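Local coordinates for protein MmeI (Methylophilus methylotrophus, PDB 5HR4) that acts as a Type IIL restriction-modification enzyme that binds DNA and probably methylates the amino group of adenine with S-adenosyl-L-methionine as methyl donor, at residues 230-233 and 234-238; 539-543 and 544-548; 297-300 and 301-305. One frame throughout, in Å; residues are numbered along the deposited sequence.

Along the chain the order is interaction 1, interaction 3, interaction 2. Interaction 1 lies at the end of helix 225-235 in the helicase spacer domain; interaction 3 closes helix 292-301 beside bound sinefungin; interaction 2 lies between strand 532-538 of the nine-stranded mixed sheet and helix 544-556, in the DNA-methyltransferase domain. The centre of interaction 3 is about 29 Å from the centres of both others, which are about 53 Å from each other, and none of the three touches another. All three lie where a helix meets a loop. Interaction 1 stays about 30 Å from the DNA at its nearest atom, interaction 3 contributes F299 to the sinefungin pocket, and interaction 2 meets the DNA backbone.

Interaction 1: 230-233 and 234-238; sequences NTLF and YVLNT
L232 and L236, one helical turn apart, press their branched ends together at a slant, as i and i+4 residues of a helix do. CD1 of L232 sits 3.9 Å from CG of L236, with CD1 of L236 almost as near. The two chains leave the backbone differently: L232 sends CG opposite its backbone N (chi1 176°), whereas CG of L236 stays beside its own N (chi1 -63°), which lays L236 back over the preceding turn. There CG of L236 also meets the carbonyl O of L232, at 3.4 Å. L236 N bonds L232 O at 2.9 Å, almost straight off the end of the carbonyl. V235 N bonds T231 O at 2.8 Å in a similar way; these i to i+4 bonds are the last alpha-helical ones here. The beta-branched V235 rests CG2 against T231 O. OG1 of T238 stands 3.0 Å above one face of the Y234 ring, displaced to one side. This hydroxyl bonds Y234 O from above the carbonyl plane; a threonine fits because its short hydroxyl can reach back across the type I turn V235-T238 at the end of the helix. With an alanine in place of L236, the end of L232 would probably lose its apolar partner and a gap would open toward F205, I257 and F262. Apolar residues suit these places because F254 receives L232, F262 of helix 259-262 touches both F233 and L236, and helix 183-200 offers the F233 ring an edge-to-face partner in Y189 and a cation-pi partner in R192.

Interaction 2: 539-543 and 544-548; sequences NSITQ and GEQVS. With nucleotides of chain B.
Q546, near the start of helix 544-556, reaches back to S540 and I541. Its CB lies 3.9 Å from the carbonyl O of S540. CG of Q546, held beside the backbone N (chi1 -40°), comes 3.7 Å from S540 O, and CD runs on alongside it. The amide then divides: NE2 of Q546 comes 3.6 Å from CB of S540, while OE1 is 4.1 Å from CG2 of I541 and accepts the backbone N-H of D512. A glutamine suits this buried place, long enough to span the bend and carrying an amide whose oxygen takes the D512 N-H. Next along the helix, V547 lays CG2 against the backbone N of Q543. G544 has a positive phi (50°), which favours glycine, and a CB there would run into OP1 of DC5 of chain B. Without one, the phosphate comes close and E545 N bonds OP1 of DC5 at 2.9 Å, a phosphate held by a backbone N-H near the N-terminal end of a helix. The E545 carboxylate lies by the sugars of DC4 and DC5, paired with K487 and K629, which probably offset its charge so near the DNA. The S540 hydroxyl faces the phosphate of DG6, although its modelled distance is doubtful. The 3-10 segment and loop link strand 532-538 to helix 544-556, with I541 and T542 resting on I585 of strand 581-588 and I541 O held by W551 of the helix.

Interaction 3: 297-300 and 301-305; sequences SLFQ and SIMDA. With SFG (sinefungin), chain H.
At the C-terminal end of helix 292-301, F299, which lines the sinefungin pocket, makes a Met-aromatic contact with M303. SD of M303 lies 4.0 Å from CE1 of F299 and 5.1 Å from the ring centroid, approaching obliquely. F299 points CG opposite its backbone N (chi1 162°), and the far end of its ring reaches the ligand: CZ of F299 is the atom nearest sinefungin O3', at 3.1 Å. A flat apolar ring can thus serve both the thioether and the ribose. Methionine suits the other side because its unbranched chain, passing F299 O, brings SD to CE1.

Behind them the helix is finished by S301, whose N and OG both bond L298 O. S301 OG reaches L298 O at 3.1 Å, only 17° from the carbonyl plane, whereas N comes from well above it. A weak bond from M303 N to Q300 O, 3.3 Å long, closes the following turn. Q300 turns OE1 to the backbone N of Y315, between H314 and T316, which themselves hydrogen-bond the ligand. The site is thus marked by a single aromatic ring, backed by P418 and I421 of helix 416-440, touching the ribose of sinefungin, an analogue of S-adenosyl-L-methionine.

Interaction 1: 230-233 and 234-238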
loop_
_atom_site.group_PDB
_atom_site.type_symbol
_atom_site.label_atom_id
_atom_site.label_comp_id
_atom_site.label_asym_id
_atom_site.label_seq_id
_atom_site.Cartn_x
_atom_site.Cartn_y
_atom_site.Cartn_z
ATOM N N ASN A 230 -13.462 -25.992 -27.731
ATOM C CA ASN A 230 -14.582 -25.146 -28.151
ATOM C C ASN A 230 -15.907 -25.884 -28.031
ATOM O O ASN A 230 -16.899 -25.314 -27.551
ATOM C CB ASN A 230 -14.364 -24.654 -29.585
ATOM C CG ASN A 230 -15.307 -23.516 -29.966
ATOM O OD1 ASN A 230 -16.364 -23.728 -30.592
ATOM N ND2 ASN A 230 -14.932 -22.298 -29.589
ATOM N N THR A 231 -15.945 -27.159 -28.447
ATOM C CA THR A 231 -17.168 -27.948 -28.279
ATOM C C THR A 231 -17.428 -28.239 -26.810
ATOM O O THR A 231 -18.587 -28.262 -26.371
ATOM C CB THR A 231 -17.099 -29.269 -29.053
ATOM O OG1 THR A 231 -16.794 -29.028 -30.430
ATOM C CG2 THR A 231 -18.437 -29.992 -28.980
ATOM N N LEU A 232 -16.367 -28.479 -26.038
ATOM C CA LEU A 232 -16.548 -28.657 -24.604
ATOM C C LEU A 232 -17.230 -27.433 -24.012
ATOM O O LEU A 232 -18.251 -27.551 -23.319
ATOM C CB LEU A 232 -15.209 -28.934 -23.928
ATOM C CG LEU A 232 -15.197 -29.045 -22.392
ATOM C CD1 LEU A 232 -16.134 -30.125 -21.815
ATOM C CD2 LEU A 232 -13.791 -29.277 -21.933
ATOM N N PHE A 233 -16.726 -26.240 -24.340
ATOM C CA PHE A 233 -17.365 -25.023 -23.845
ATOM C C PHE A 233 -18.818 -24.941 -24.270
ATOM O O PHE A 233 -19.642 -24.381 -23.539
ATOM C CB PHE A 233 -16.634 -23.779 -24.327
ATOM C CG PHE A 233 -15.304 -23.559 -23.672
ATOM C CD1 PHE A 233 -14.945 -24.259 -22.524
ATOM C CD2 PHE A 233 -14.422 -22.637 -24.191
ATOM C CE1 PHE A 233 -13.721 -24.041 -21.916
ATOM C CE2 PHE A 233 -13.198 -22.414 -23.585
ATOM C CZ PHE A 233 -12.849 -23.111 -22.446
ATOM N N TYR A 234 -19.163 -25.484 -25.437
ATOM C CA TYR A 234 -20.567 -25.441 -25.822
ATOM C C TYR A 234 -21.379 -26.458 -25.023
ATOM O O TYR A 234 -22.486 -26.146 -24.567
ATOM C CB TYR A 234 -20.740 -25.650 -27.333
ATOM C CG TYR A 234 -22.151 -26.061 -27.689
ATOM C CD1 TYR A 234 -23.177 -25.120 -27.814
ATOM C CD2 TYR A 234 -22.476 -27.407 -27.848
ATOM C CE1 TYR A 234 -24.488 -25.527 -28.109
ATOM C CE2 TYR A 234 -23.767 -27.812 -28.148
ATOM C CZ TYR A 234 -24.765 -26.877 -28.281
ATOM O OH TYR A 234 -26.035 -27.322 -28.573
ATOM N N VAL A 235 -20.843 -27.670 -24.818
ATOM C CA VAL A 235 -21.576 -28.678 -24.051
ATOM C C VAL A 235 -21.870 -28.171 -22.647
ATOM O O VAL A 235 -23.022 -28.189 -22.197
ATOM C CB VAL A 235 -20.810 -30.011 -23.995
ATOM C CG1 VAL A 235 -21.461 -30.923 -22.951
ATOM C CG2 VAL A 235 -20.813 -30.683 -25.342
ATOM N N LEU A 236 -20.835 -27.720 -21.927
ATOM C CA LEU A 236 -21.009 -27.219 -20.562
ATOM C C LEU A 236 -22.066 -26.116 -20.447
ATOM O O LEU A 236 -22.420 -25.745 -19.313
ATOM C CB LEU A 236 -19.682 -26.696 -20.027
ATOM C CG LEU A 236 -18.538 -27.701 -19.886
ATOM C CD1 LEU A 236 -17.239 -26.955 -19.644
ATOM C CD2 LEU A 236 -18.815 -28.676 -18.738
ATOM N N ASN A 237 -22.566 -25.576 -21.575
ATOM C CA ASN A 237 -23.656 -24.603 -21.576
ATOM C C ASN A 237 -24.971 -25.197 -22.055
ATOM O O ASN A 237 -25.985 -24.489 -22.059
ATOM C CB ASN A 237 -23.317 -23.393 -22.456
ATOM C CG ASN A 237 -24.120 -22.125 -22.075
ATOM O OD1 ASN A 237 -24.370 -21.845 -20.883
ATOM N ND2 ASN A 237 -24.515 -21.348 -23.092
ATOM N N THR A 238 -24.978 -26.472 -22.450
ATOM C CA THR A 238 -26.139 -27.109 -23.054
ATOM C C THR A 238 -26.767 -28.059 -22.052
ATOM O O THR A 238 -26.142 -29.070 -21.705
ATOM C CB THR A 238 -25.756 -27.877 -24.320
ATOM O OG1 THR A 238 -25.260 -26.968 -25.313
ATOM C CG2 THR A 238 -26.969 -28.620 -24.863
#

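Interaction 2: 539-543 and 544-548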
loop_
_atom_site.group_PDB
_atom_site.type_symbol
_atom_site.label_atom_id
_atom_site.label_comp_id
_atom_site.label_asym_id
_atom_site.label_seq_id
_atom_site.Cartn_x
_atom_site.Cartn_y
_atom_site.Cartn_z
ATOM N N ASN A 539 0.729 4.029 4.395
ATOM C CA ASN A 539 0.653 4.776 5.637
ATOM C C ASN A 539 0.855 6.256 5.408
ATOM O O ASN A 539 0.610 7.046 6.329
ATOM C CB ASN A 539 1.657 4.229 6.651
ATOM C CG ASN A 539 3.064 4.168 6.112
ATOM O OD1 ASN A 539 3.283 4.173 4.903
ATOM N ND2 ASN A 539 4.032 4.099 7.011
ATOM N N SER A 540 1.232 6.637 4.180
ATOM C CA SER A 540 1.582 8.013 3.846
ATOM C C SER A 540 0.396 8.959 3.968
ATOM O O SER A 540 0.586 10.141 4.277
ATOM C CB SER A 540 2.149 8.068 2.428
ATOM O OG SER A 540 3.566 8.046 2.448
ATOM N N ILE A 541 -0.831 8.466 3.739
ATOM C CA ILE A 541 -2.023 9.307 3.867
ATOM C C ILE A 541 -2.365 9.626 5.309
ATOM O O ILE A 541 -3.384 10.282 5.556
ATOM C CB ILE A 541 -3.288 8.689 3.242
ATOM C CG1 ILE A 541 -3.762 7.470 4.049
ATOM C CG2 ILE A 541 -3.068 8.320 1.750
ATOM C CD1 ILE A 541 -5.072 6.847 3.487
ATOM N N THR A 542 -1.553 9.189 6.270
ATOM C CA THR A 542 -1.728 9.569 7.667
ATOM C C THR A 542 -0.520 10.335 8.178
ATOM O O THR A 542 -0.348 10.478 9.396
ATOM C CB THR A 542 -1.991 8.348 8.570
ATOM O OG1 THR A 542 -0.894 7.425 8.488
ATOM C CG2 THR A 542 -3.286 7.626 8.176
ATOM N N GLN A 543 0.318 10.834 7.271
ATOM C CA GLN A 543 1.595 11.435 7.626
ATOM C C GLN A 543 1.849 12.642 6.732
ATOM O O GLN A 543 1.332 12.735 5.615
ATOM C CB GLN A 543 2.746 10.420 7.489
ATOM C CG GLN A 543 2.538 9.094 8.251
ATOM C CD GLN A 543 3.485 7.983 7.800
ATOM O OE1 GLN A 543 4.287 8.176 6.903
ATOM N NE2 GLN A 543 3.379 6.812 8.413
ATOM N N GLY A 544 2.639 13.574 7.258
ATOM C CA GLY A 544 3.190 14.674 6.490
ATOM C C GLY A 544 2.175 15.430 5.661
ATOM O O GLY A 544 1.033 15.655 6.083
ATOM N N GLU A 545 2.597 15.796 4.435
ATOM C CA GLU A 545 1.903 16.779 3.599
ATOM C C GLU A 545 0.496 16.354 3.201
ATOM O O GLU A 545 -0.287 17.203 2.763
ATOM C CB GLU A 545 2.711 17.066 2.329
ATOM C CG GLU A 545 2.406 16.155 1.135
ATOM C CD GLU A 545 3.322 16.420 -0.078
ATOM O OE1 GLU A 545 3.810 17.568 -0.243
ATOM O OE2 GLU A 545 3.558 15.476 -0.872
ATOM N N GLN A 546 0.158 15.079 3.338
ATOM C CA GLN A 546 -1.139 14.604 2.885
ATOM C C GLN A 546 -2.234 14.749 3.934
ATOM O O GLN A 546 -3.415 14.835 3.560
ATOM C CB GLN A 546 -1.036 13.139 2.447
ATOM C CG GLN A 546 0.245 12.800 1.686
ATOM C CD GLN A 546 0.052 11.680 0.686
ATOM O OE1 GLN A 546 -1.022 11.519 0.107
ATOM N NE2 GLN A 546 1.104 10.904 0.465
ATOM N N VAL A 547 -1.873 14.810 5.226
ATOM C CA VAL A 547 -2.877 14.848 6.290
ATOM C C VAL A 547 -3.700 16.125 6.212
ATOM O O VAL A 547 -4.907 16.123 6.477
ATOM C CB VAL A 547 -2.199 14.701 7.663
ATOM C CG1 VAL A 547 -3.239 14.494 8.769
ATOM C CG2 VAL A 547 -1.230 13.565 7.629
ATOM N N SER A 548 -3.065 17.235 5.850
ATOM C CA SER A 548 -3.788 18.485 5.665
ATOM C C SER A 548 -4.681 18.467 4.431
ATOM O O SER A 548 -5.636 19.246 4.372
ATOM C CB SER A 548 -2.807 19.657 5.549
ATOM O OG SER A 548 -1.777 19.597 6.534
ATOM P P DC B 5 5.958 14.041 2.795
ATOM O OP1 DC B 5 4.598 13.906 3.376
ATOM O OP2 DC B 5 7.187 13.838 3.582
ATOM O "O5'" DC B 5 6.069 12.994 1.607
ATOM C "C5'" DC B 5 5.130 12.997 0.576
ATOM C "C4'" DC B 5 5.740 12.336 -0.631
ATOM O "O4'" DC B 5 6.882 13.082 -1.059
ATOM C "C3'" DC B 5 6.319 10.966 -0.362
ATOM O "O3'" DC B 5 5.296 10.015 -0.417
ATOM C "C2'" DC B 5 7.327 10.795 -1.508
ATOM C "C1'" DC B 5 7.638 12.246 -1.905
ATOM N N1 DC B 5 9.037 12.626 -1.773
ATOM C C2 DC B 5 9.765 12.934 -2.923
ATOM O O2 DC B 5 9.211 12.833 -4.017
ATOM N N3 DC B 5 11.059 13.314 -2.805
ATOM C C4 DC B 5 11.612 13.397 -1.586
ATOM N N4 DC B 5 12.895 13.781 -1.497
ATOM C C5 DC B 5 10.871 13.090 -0.404
ATOM C C6 DC B 5 9.597 12.722 -0.546
ATOM P P DC B 4 7.819 21.186 0.827
ATOM O OP1 DC B 4 6.839 22.281 0.638
ATOM O OP2 DC B 4 8.743 21.192 1.988
ATOM O "O5'" DC B 4 6.988 19.852 0.884
ATOM C "C5'" DC B 4 7.385 18.795 1.750
ATOM C "C4'" DC B 4 6.890 17.505 1.161
ATOM O "O4'" DC B 4 7.434 17.371 -0.171
ATOM C "C3'" DC B 4 7.221 16.233 1.922
ATOM O "O3'" DC B 4 6.012 15.464 2.046
ATOM C "C2'" DC B 4 8.283 15.542 1.040
ATOM C "C1'" DC B 4 8.024 16.110 -0.347
ATOM N N1 DC B 4 9.267 16.317 -1.191
ATOM C C2 DC B 4 9.164 16.249 -2.587
ATOM O O2 DC B 4 8.067 15.995 -3.095
ATOM N N3 DC B 4 10.272 16.463 -3.347
ATOM C C4 DC B 4 11.433 16.742 -2.763
ATOM N N4 DC B 4 12.490 16.923 -3.552
ATOM C C5 DC B 4 11.567 16.817 -1.340
ATOM C C6 DC B 4 10.466 16.611 -0.599
ATOM P P DG B 6 5.572 8.503 0.032
ATOM O OP1 DG B 6 4.242 7.880 0.251
ATOM O OP2 DG B 6 6.562 8.549 1.154
ATOM O "O5'" DG B 6 6.204 7.844 -1.292
ATOM C "C5'" DG B 6 5.465 7.924 -2.512
ATOM C "C4'" DG B 6 6.193 7.240 -3.646
ATOM O "O4'" DG B 6 7.448 7.928 -3.924
ATOM C "C3'" DG B 6 6.563 5.790 -3.409
ATOM O "O3'" DG B 6 6.590 5.133 -4.645
ATOM C "C2'" DG B 6 7.972 5.898 -2.808
ATOM C "C1'" DG B 6 8.545 7.126 -3.530
ATOM N N9 DG B 6 9.437 7.941 -2.698
ATOM C C8 DG B 6 9.369 8.111 -1.341
ATOM N N7 DG B 6 10.304 8.889 -0.865
ATOM C C5 DG B 6 11.037 9.260 -1.977
ATOM C C6 DG B 6 12.172 10.099 -2.079
ATOM O O6 DG B 6 12.767 10.696 -1.174
ATOM N N1 DG B 6 12.613 10.212 -3.396
ATOM C C2 DG B 6 12.030 9.589 -4.477
ATOM N N2 DG B 6 12.590 9.820 -5.673
ATOM N N3 DG B 6 10.965 8.807 -4.394
ATOM C C4 DG B 6 10.522 8.687 -3.115
#

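Interaction 3: 297-300 and 301-305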
loop_
_atom_site.group_PDB
_atom_site.type_symbol
_atom_site.label_atom_id
_atom_site.label_comp_id
_atom_site.label_asym_id
_atom_site.label_seq_id
_atom_site.Cartn_x
_atom_site.Cartn_y
_atom_site.Cartn_z
ATOM N N SER A 297 -1.670 -14.783 -6.974
ATOM C CA SER A 297 -0.445 -15.024 -7.727
ATOM C C SER A 297 -0.726 -15.100 -9.211
ATOM O O SER A 297 0.076 -14.625 -10.025
ATOM C CB SER A 297 0.214 -16.308 -7.254
ATOM O OG SER A 297 0.627 -16.165 -5.912
ATOM N N LEU A 298 -1.845 -15.725 -9.580
ATOM C CA LEU A 298 -2.259 -15.792 -10.978
ATOM C C LEU A 298 -2.504 -14.398 -11.543
ATOM O O LEU A 298 -1.919 -14.001 -12.563
ATOM C CB LEU A 298 -3.523 -16.631 -11.085
ATOM C CG LEU A 298 -4.128 -16.635 -12.476
ATOM C CD1 LEU A 298 -3.145 -17.239 -13.445
ATOM C CD2 LEU A 298 -5.435 -17.419 -12.436
ATOM N N PHE A 299 -3.386 -13.650 -10.879
ATOM C CA PHE A 299 -3.616 -12.243 -11.182
ATOM C C PHE A 299 -2.301 -11.493 -11.381
ATOM O O PHE A 299 -2.133 -10.761 -12.358
ATOM C CB PHE A 299 -4.461 -11.666 -10.038
ATOM C CG PHE A 299 -4.460 -10.172 -9.935
ATOM C CD1 PHE A 299 -4.502 -9.364 -11.058
ATOM C CD2 PHE A 299 -4.470 -9.572 -8.680
ATOM C CE1 PHE A 299 -4.504 -7.978 -10.943
ATOM C CE2 PHE A 299 -4.478 -8.185 -8.557
ATOM C CZ PHE A 299 -4.503 -7.386 -9.696
ATOM N N GLN A 300 -1.336 -11.695 -10.482
ATOM C CA GLN A 300 -0.107 -10.909 -10.541
ATOM C C GLN A 300 0.824 -11.356 -11.664
ATOM O O GLN A 300 1.557 -10.533 -12.214
ATOM C CB GLN A 300 0.611 -10.972 -9.201
ATOM C CG GLN A 300 0.006 -10.081 -8.123
ATOM C CD GLN A 300 0.896 -10.011 -6.887
ATOM O OE1 GLN A 300 0.462 -9.662 -5.779
ATOM N NE2 GLN A 300 2.150 -10.364 -7.075
ATOM N N SER A 301 0.786 -12.628 -12.048
ATOM C CA SER A 301 1.796 -13.196 -12.932
ATOM C C SER A 301 1.614 -12.829 -14.393
ATOM O O SER A 301 2.458 -13.204 -15.221
ATOM C CB SER A 301 1.779 -14.715 -12.834
ATOM O OG SER A 301 0.739 -15.204 -13.663
ATOM N N ILE A 302 0.525 -12.168 -14.751
ATOM C CA ILE A 302 0.316 -11.780 -16.131
ATOM C C ILE A 302 0.645 -10.305 -16.346
ATOM O O ILE A 302 0.245 -9.730 -17.353
ATOM C CB ILE A 302 -1.110 -12.099 -16.612
ATOM C CG1 ILE A 302 -2.153 -11.264 -15.855
ATOM C CG2 ILE A 302 -1.420 -13.588 -16.503
ATOM C CD1 ILE A 302 -3.147 -10.507 -16.778
ATOM N N MET A 303 1.377 -9.677 -15.428
ATOM C CA MET A 303 1.537 -8.231 -15.507
ATOM C C MET A 303 3.001 -7.815 -15.581
ATOM O O MET A 303 3.860 -8.399 -14.919
ATOM C CB MET A 303 0.816 -7.573 -14.338
ATOM C CG MET A 303 -0.681 -7.911 -14.404
ATOM S SD MET A 303 -1.838 -6.723 -13.701
ATOM C CE MET A 303 -0.761 -5.342 -13.394
ATOM N N ASP A 304 3.280 -6.823 -16.430
ATOM C CA ASP A 304 4.611 -6.236 -16.483
ATOM C C ASP A 304 4.918 -5.548 -15.157
ATOM O O ASP A 304 4.019 -5.094 -14.440
ATOM C CB ASP A 304 4.726 -5.239 -17.654
ATOM N N ALA A 305 6.205 -5.478 -14.824
ATOM C CA ALA A 305 6.603 -4.861 -13.564
ATOM C C ALA A 305 6.096 -3.427 -13.478
ATOM O O ALA A 305 5.559 -3.008 -12.442
ATOM C CB ALA A 305 8.125 -4.905 -13.417
HETATM N N SFG H . -7.509 -6.617 -3.048
HETATM C CA SFG H . -7.159 -7.258 -4.298
HETATM C C SFG H . -6.717 -8.671 -3.966
HETATM O O SFG H . -6.708 -9.031 -2.768
HETATM O OXT SFG H . -6.373 -9.478 -4.863
HETATM C CB SFG H . -6.026 -6.501 -4.981
HETATM C CG SFG H . -6.457 -5.050 -5.135
HETATM C CD SFG H . -5.221 -4.291 -5.560
HETATM N NE SFG H . -4.461 -4.018 -4.356
HETATM C "C5'" SFG H . -5.575 -2.992 -6.302
HETATM C "C4'" SFG H . -6.513 -3.192 -7.541
HETATM O "O4'" SFG H . -7.030 -2.042 -7.868
HETATM C "C3'" SFG H . -5.781 -3.642 -8.818
HETATM O "O3'" SFG H . -6.209 -4.893 -9.112
HETATM C "C2'" SFG H . -6.163 -2.613 -9.923
HETATM O "O2'" SFG H . -6.475 -3.281 -11.218
HETATM C "C1'" SFG H . -7.238 -2.054 -9.467
HETATM N N9 SFG H . -7.366 -0.675 -9.824
HETATM C C8 SFG H . -6.411 0.247 -9.915
HETATM N N7 SFG H . -6.983 1.412 -10.228
HETATM C C5 SFG H . -8.296 1.205 -10.322
HETATM C C6 SFG H . -9.324 2.063 -10.628
HETATM N N6 SFG H . -9.360 3.470 -10.940
HETATM N N1 SFG H . -10.580 1.634 -10.669
HETATM C C2 SFG H . -10.839 0.331 -10.401
HETATM N N3 SFG H . -9.821 -0.519 -10.103
HETATM C C4 SFG H . -8.543 -0.080 -10.063
#